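Local atomic coordinates of polyketide synthase (Lyngbya majuscula 19L, PDB entry 3QIT), a protein that is the thioesterase domain of curacin A biosynthesis, an alpha/beta hydrolase that probably hydrolyses the acyl thioester and decarboxylates the product to form a terminal alkene. Residues L30-I35 with V57-F62; M104-A109 with L123-L128. All coordinates share one frame; numbering follows the deposited sequence.

Contact 1 (L30-I35 with V57-F62)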
loop_
_atom_site.group_PDB
_atom_site.type_symbol
_atom_site.label_atom_id
_atom_site.label_comp_id
_atom_site.label_asym_id
_atom_site.label_seq_id
_atom_site.Cartn_x
_atom_site.Cartn_y
_atom_site.Cartn_z
ATOM N N LEU B 30 24.202 1.310 8.299
ATOM C CA LEU B 30 22.884 0.719 8.057
ATOM C C LEU B 30 22.831 0.265 6.585
ATOM O O LEU B 30 22.992 1.081 5.680
ATOM C CB LEU B 30 21.788 1.734 8.381
ATOM C CG LEU B 30 20.331 1.342 8.042
ATOM C CD1 LEU B 30 19.942 0.092 8.824
ATOM C CD2 LEU B 30 19.427 2.491 8.433
ATOM N N CYS B 31 22.589 -1.031 6.362
ATOM C CA CYS B 31 22.640 -1.645 5.019
ATOM C C CYS B 31 21.244 -2.183 4.657
ATOM O O CYS B 31 20.645 -2.925 5.438
ATOM C CB CYS B 31 23.586 -2.839 4.996
ATOM S SG CYS B 31 25.293 -2.402 5.479
ATOM N N ILE B 32 20.771 -1.832 3.462
ATOM C CA ILE B 32 19.443 -2.245 2.986
ATOM C C ILE B 32 19.620 -3.183 1.779
ATOM O O ILE B 32 20.127 -2.767 0.703
ATOM C CB ILE B 32 18.560 -1.004 2.580
ATOM C CG1 ILE B 32 18.570 0.082 3.680
ATOM C CG2 ILE B 32 17.111 -1.445 2.241
ATOM C CD1 ILE B 32 18.011 -0.367 5.025
ATOM N N HIS B 33 19.239 -4.454 1.960
ATOM C CA HIS B 33 19.325 -5.465 0.890
ATOM C C HIS B 33 18.282 -5.237 -0.223
ATOM O O HIS B 33 17.391 -4.439 -0.074
ATOM C CB HIS B 33 19.185 -6.898 1.466
ATOM C CG HIS B 33 17.832 -7.223 2.025
ATOM N ND1 HIS B 33 16.773 -7.558 1.213
ATOM C CD2 HIS B 33 17.361 -7.276 3.298
ATOM C CE1 HIS B 33 15.702 -7.811 1.958
ATOM N NE2 HIS B 33 16.030 -7.645 3.223
ATOM N N GLY B 34 18.442 -5.950 -1.337
ATOM C CA GLY B 34 17.500 -5.849 -2.456
ATOM C C GLY B 34 16.457 -6.956 -2.432
ATOM O O GLY B 34 16.396 -7.784 -1.510
ATOM N N ILE B 35 15.640 -6.985 -3.479
ATOM C CA ILE B 35 14.480 -7.869 -3.489
ATOM C C ILE B 35 14.914 -9.330 -3.451
ATOM O O ILE B 35 15.892 -9.732 -4.094
ATOM C CB ILE B 35 13.565 -7.566 -4.734
ATOM C CG1 ILE B 35 12.176 -8.158 -4.551
ATOM C CG2 ILE B 35 14.186 -8.062 -6.036
ATOM C CD1 ILE B 35 11.358 -7.451 -3.540
ATOM N N VAL B 57 24.303 -2.837 10.764
ATOM C CA VAL B 57 22.933 -3.263 11.002
ATOM C C VAL B 57 22.264 -3.440 9.631
ATOM O O VAL B 57 22.280 -2.528 8.806
ATOM C CB VAL B 57 22.158 -2.199 11.817
ATOM C CG1 VAL B 57 20.684 -2.577 11.918
ATOM C CG2 VAL B 57 22.752 -2.029 13.215
ATOM N N ALA B 58 21.669 -4.620 9.401
ATOM C CA ALA B 58 21.031 -4.926 8.136
ATOM C C ALA B 58 19.661 -5.541 8.452
ATOM O O ALA B 58 19.578 -6.722 8.751
ATOM C CB ALA B 58 21.906 -5.904 7.299
ATOM N N PRO B 59 18.590 -4.752 8.354
ATOM C CA PRO B 59 17.229 -5.287 8.592
ATOM C C PRO B 59 16.831 -6.214 7.470
ATOM O O PRO B 59 17.209 -5.998 6.306
ATOM C CB PRO B 59 16.338 -4.042 8.548
ATOM C CG PRO B 59 17.118 -3.044 7.785
ATOM C CD PRO B 59 18.563 -3.307 8.059
ATOM N N ASP B 60 16.070 -7.255 7.812
ATOM C CA ASP B 60 15.358 -8.014 6.790
ATOM C C ASP B 60 14.112 -7.182 6.426
ATOM O O ASP B 60 13.302 -6.825 7.299
ATOM C CB ASP B 60 14.877 -9.368 7.344
ATOM C CG ASP B 60 16.000 -10.390 7.569
ATOM O OD1 ASP B 60 16.969 -10.476 6.789
ATOM O OD2 ASP B 60 15.889 -11.153 8.556
ATOM N N LEU B 61 13.901 -6.899 5.153
ATOM C CA LEU B 61 12.666 -6.230 4.747
ATOM C C LEU B 61 11.487 -7.162 5.023
ATOM O O LEU B 61 11.680 -8.389 5.055
ATOM C CB LEU B 61 12.748 -5.830 3.270
ATOM C CG LEU B 61 13.821 -4.793 2.929
ATOM C CD1 LEU B 61 13.863 -4.581 1.411
ATOM C CD2 LEU B 61 13.567 -3.464 3.691
ATOM N N PHE B 62 10.287 -6.617 5.258
ATOM C CA PHE B 62 9.127 -7.499 5.520
ATOM C C PHE B 62 8.972 -8.507 4.391
ATOM O O PHE B 62 9.248 -8.200 3.222
ATOM C CB PHE B 62 7.822 -6.711 5.678
ATOM C CG PHE B 62 7.685 -6.003 7.020
ATOM C CD1 PHE B 62 7.847 -6.693 8.220
ATOM C CD2 PHE B 62 7.363 -4.659 7.054
ATOM C CE1 PHE B 62 7.719 -5.999 9.481
ATOM C CE2 PHE B 62 7.216 -3.977 8.274
ATOM C CZ PHE B 62 7.398 -4.651 9.486
HETATM O O HOH W 1 19.412 -5.312 4.762
#

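Contact 2 (M104-A109 with L123-L128)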
loop_
_atom_site.group_PDB
_atom_site.type_symbol
_atom_site.label_atom_id
_atom_site.label_comp_id
_atom_site.label_asym_id
_atom_site.label_seq_id
_atom_site.Cartn_x
_atom_site.Cartn_y
_atom_site.Cartn_z
ATOM N N MET B 104 17.211 -2.588 -5.380
ATOM C CA MET B 104 16.013 -2.030 -4.700
ATOM C C MET B 104 16.332 -1.344 -3.358
ATOM O O MET B 104 15.712 -0.329 -2.999
ATOM C CB MET B 104 14.903 -3.076 -4.488
ATOM C CG MET B 104 13.655 -2.470 -3.828
ATOM S SD MET B 104 12.374 -3.711 -3.497
ATOM C CE MET B 104 13.068 -4.500 -2.053
ATOM N N GLY B 105 17.276 -1.908 -2.603
ATOM C CA GLY B 105 17.682 -1.299 -1.355
ATOM C C GLY B 105 18.337 0.063 -1.541
ATOM O O GLY B 105 18.223 0.920 -0.687
ATOM N N ALA B 106 19.020 0.262 -2.667
ATOM C CA ALA B 106 19.595 1.567 -2.989
ATOM C C ALA B 106 18.492 2.574 -3.295
ATOM O O ALA B 106 18.566 3.729 -2.879
ATOM C CB ALA B 106 20.555 1.445 -4.179
ATOM N N MET B 107 17.452 2.132 -4.014
ATOM C CA MET B 107 16.279 2.983 -4.276
ATOM C C MET B 107 15.648 3.382 -2.937
ATOM O O MET B 107 15.393 4.546 -2.705
ATOM C CB MET B 107 15.232 2.255 -5.150
ATOM C CG MET B 107 13.990 3.094 -5.445
ATOM S SD MET B 107 12.759 3.093 -4.108
ATOM C CE MET B 107 12.149 1.399 -4.123
ATOM N N LEU B 108 15.443 2.411 -2.047
ATOM C CA LEU B 108 14.867 2.724 -0.726
ATOM C C LEU B 108 15.747 3.668 0.086
ATOM O O LEU B 108 15.243 4.573 0.765
ATOM C CB LEU B 108 14.534 1.461 0.081
ATOM C CG LEU B 108 13.393 0.638 -0.546
ATOM C CD1 LEU B 108 13.428 -0.810 0.022
ATOM C CD2 LEU B 108 12.035 1.279 -0.290
ATOM N N ALA B 109 17.050 3.448 -0.002
ATOM C CA ALA B 109 18.018 4.298 0.671
ATOM C C ALA B 109 17.922 5.725 0.161
ATOM O O ALA B 109 17.978 6.657 0.961
ATOM C CB ALA B 109 19.424 3.752 0.491
ATOM N N LEU B 123 25.655 8.640 1.998
ATOM C CA LEU B 123 24.737 7.747 1.314
ATOM C C LEU B 123 25.520 6.981 0.268
ATOM O O LEU B 123 26.098 7.587 -0.639
ATOM C CB LEU B 123 23.646 8.576 0.641
ATOM C CG LEU B 123 22.551 7.850 -0.114
ATOM C CD1 LEU B 123 21.688 6.941 0.828
ATOM C CD2 LEU B 123 21.654 8.877 -0.870
ATOM N N ILE B 124 25.537 5.656 0.388
ATOM C CA ILE B 124 26.328 4.800 -0.512
ATOM C C ILE B 124 25.331 3.952 -1.300
ATOM O O ILE B 124 24.639 3.093 -0.723
ATOM C CB ILE B 124 27.323 3.912 0.274
ATOM C CG1 ILE B 124 28.307 4.830 1.020
ATOM C CG2 ILE B 124 28.099 3.002 -0.697
ATOM C CD1 ILE B 124 28.893 4.251 2.243
ATOM N N LEU B 125 25.247 4.227 -2.606
ATOM C CA LEU B 125 24.218 3.631 -3.462
ATOM C C LEU B 125 24.859 2.610 -4.376
ATOM O O LEU B 125 25.561 2.971 -5.312
ATOM C CB LEU B 125 23.497 4.736 -4.266
ATOM C CG LEU B 125 22.883 5.793 -3.349
ATOM C CD1 LEU B 125 22.327 6.943 -4.191
ATOM C CD2 LEU B 125 21.786 5.177 -2.463
ATOM N N VAL B 126 24.661 1.328 -4.064
ATOM C CA VAL B 126 25.322 0.272 -4.828
ATOM C C VAL B 126 24.350 -0.257 -5.855
ATOM O O VAL B 126 23.281 -0.767 -5.493
ATOM C CB VAL B 126 25.801 -0.881 -3.920
ATOM C CG1 VAL B 126 26.598 -1.920 -4.724
ATOM C CG2 VAL B 126 26.690 -0.319 -2.811
ATOM N N GLU B 127 24.697 -0.066 -7.129
ATOM C CA GLU B 127 23.865 -0.525 -8.255
ATOM C C GLU B 127 22.449 0.036 -8.199
ATOM O O GLU B 127 21.443 -0.700 -8.171
ATOM C CB GLU B 127 23.894 -2.049 -8.343
ATOM C CG GLU B 127 25.254 -2.557 -8.869
ATOM C CD GLU B 127 25.332 -2.497 -10.377
ATOM O OE1 GLU B 127 24.457 -3.138 -11.020
ATOM O OE2 GLU B 127 26.237 -1.810 -10.926
ATOM N N LEU B 128 22.379 1.361 -8.202
ATOM C CA LEU B 128 21.117 2.078 -8.169
ATOM C C LEU B 128 20.406 1.914 -9.500
ATOM O O LEU B 128 20.975 2.211 -10.533
ATOM C CB LEU B 128 21.380 3.570 -7.901
ATOM C CG LEU B 128 20.117 4.431 -7.846
ATOM C CD1 LEU B 128 19.371 4.231 -6.509
ATOM C CD2 LEU B 128 20.486 5.904 -8.089
#

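Contact 1 (L30-I35 with V57-F62)
L30 meets V57 as a bridged pair of neighbouring parallel strands in the central sheet of the alpha/beta hydrolase fold, where strand 28-32, helix 43-51 and strand 55-59 make a beta-alpha-beta unit. With CG anti to the backbone N (chi1 174°), L30 brings CD1 to the CD corner of P59, 3.7 Å away, the two side chains crossing at about a right angle, on the sheet face that helix 78-91 covers. C31 N donates a nearly straight bond to V57 O (2.9 Å). C31 and A58, both small, meet CB to CB on the other face, where C31 also touches W42. I32, branched as suits a strand, meets P59 CG with CD1 in the conformer described and reaches with CG2 toward L61 CD2. P59 has no N-H to offer C31 O, and a water takes that place: it donates to C31 O and P59 O and accepts from H33 N, bridging the strands where they begin to part. Beyond it, H33 spans the gap with its imidazole. H33 ND1 gives its proton to G34 O at 2.8 Å, almost exactly in the ring plane, which fixes the ring's rotation and leaves NE2 as an acceptor. The side chain of L61 packs alongside the same ring, and L61 N points at H33 NE2 over 3.0 Å, nearly straight at hydrogen but 23° out of the ring plane.

Contact 2 (M104-A109 with L123-L128)
A106 and A109, one helical turn apart, turn their methyl groups toward strand 123-126, and between them they bring most of the helix's share of the buried surface. Alanine suits both places: with nothing beyond CB, the helix can settle close to the strand, its axis 7.4 Å away, and A106 and L125 come within 5.1 Å CA to CA. The CB of A106 sits over the backbone at the strand's end, 3.7 Å from V126 O, and also meets L128 CD1. That leucine comes in from the loop after the strand; its CG stands anti to the backbone N (chi1 180°), which extends the branch back to the helix, where CD1 rests against A106 C at 3.7 Å. Helix 104-115 and the strands before and after it, 97-102 and 120-126, form a right-handed beta-alpha-beta crossover, so the helix runs roughly antiparallel to the strand here, at 151°. It starts at what is probably the nucleophile elbow, with G105 as the last glycine of the GxSxG pattern. Just past the same end of the strand, next to L128, the side chain of E127 leads away from the helix, and OE1 accepts from H269 ND1, consistent with the acid of a Ser-His-Glu triad. A109 fills the next turn down, its CB facing two leucine methyls side by side, L123 CD1 at 3.9 Å and L125 CD2 at 4.0 Å. L125 CD2 also lies between the turns, 3.6 Å from A106 O, while L123 CD1 approaches A109 O.

In the fold
From the N terminus, strand 28-32 leads through helix 43-51 to strand 55-59, and contact 1 closes that loop before contact 2 opens. The chain then passes through helix 78-91 and strand 97-102 to helix 104-115, and contact 2 closes the shorter loop from this helix to strand 120-126. The two loops follow in series, neither enclosing nor crossing the other. Both reach the same sheet, where strand 97-102 separates strand 28-32 from strand 120-126, and the centres of the two contacts lie about 11 Å apart. They also touch directly: M104 CE packs on L61 CD1 at 3.6 Å and on I35 CD1, while I32 CG2 meets G105 CA, joining the end of strand 28-32 and the loops after both strands to the start of the helix.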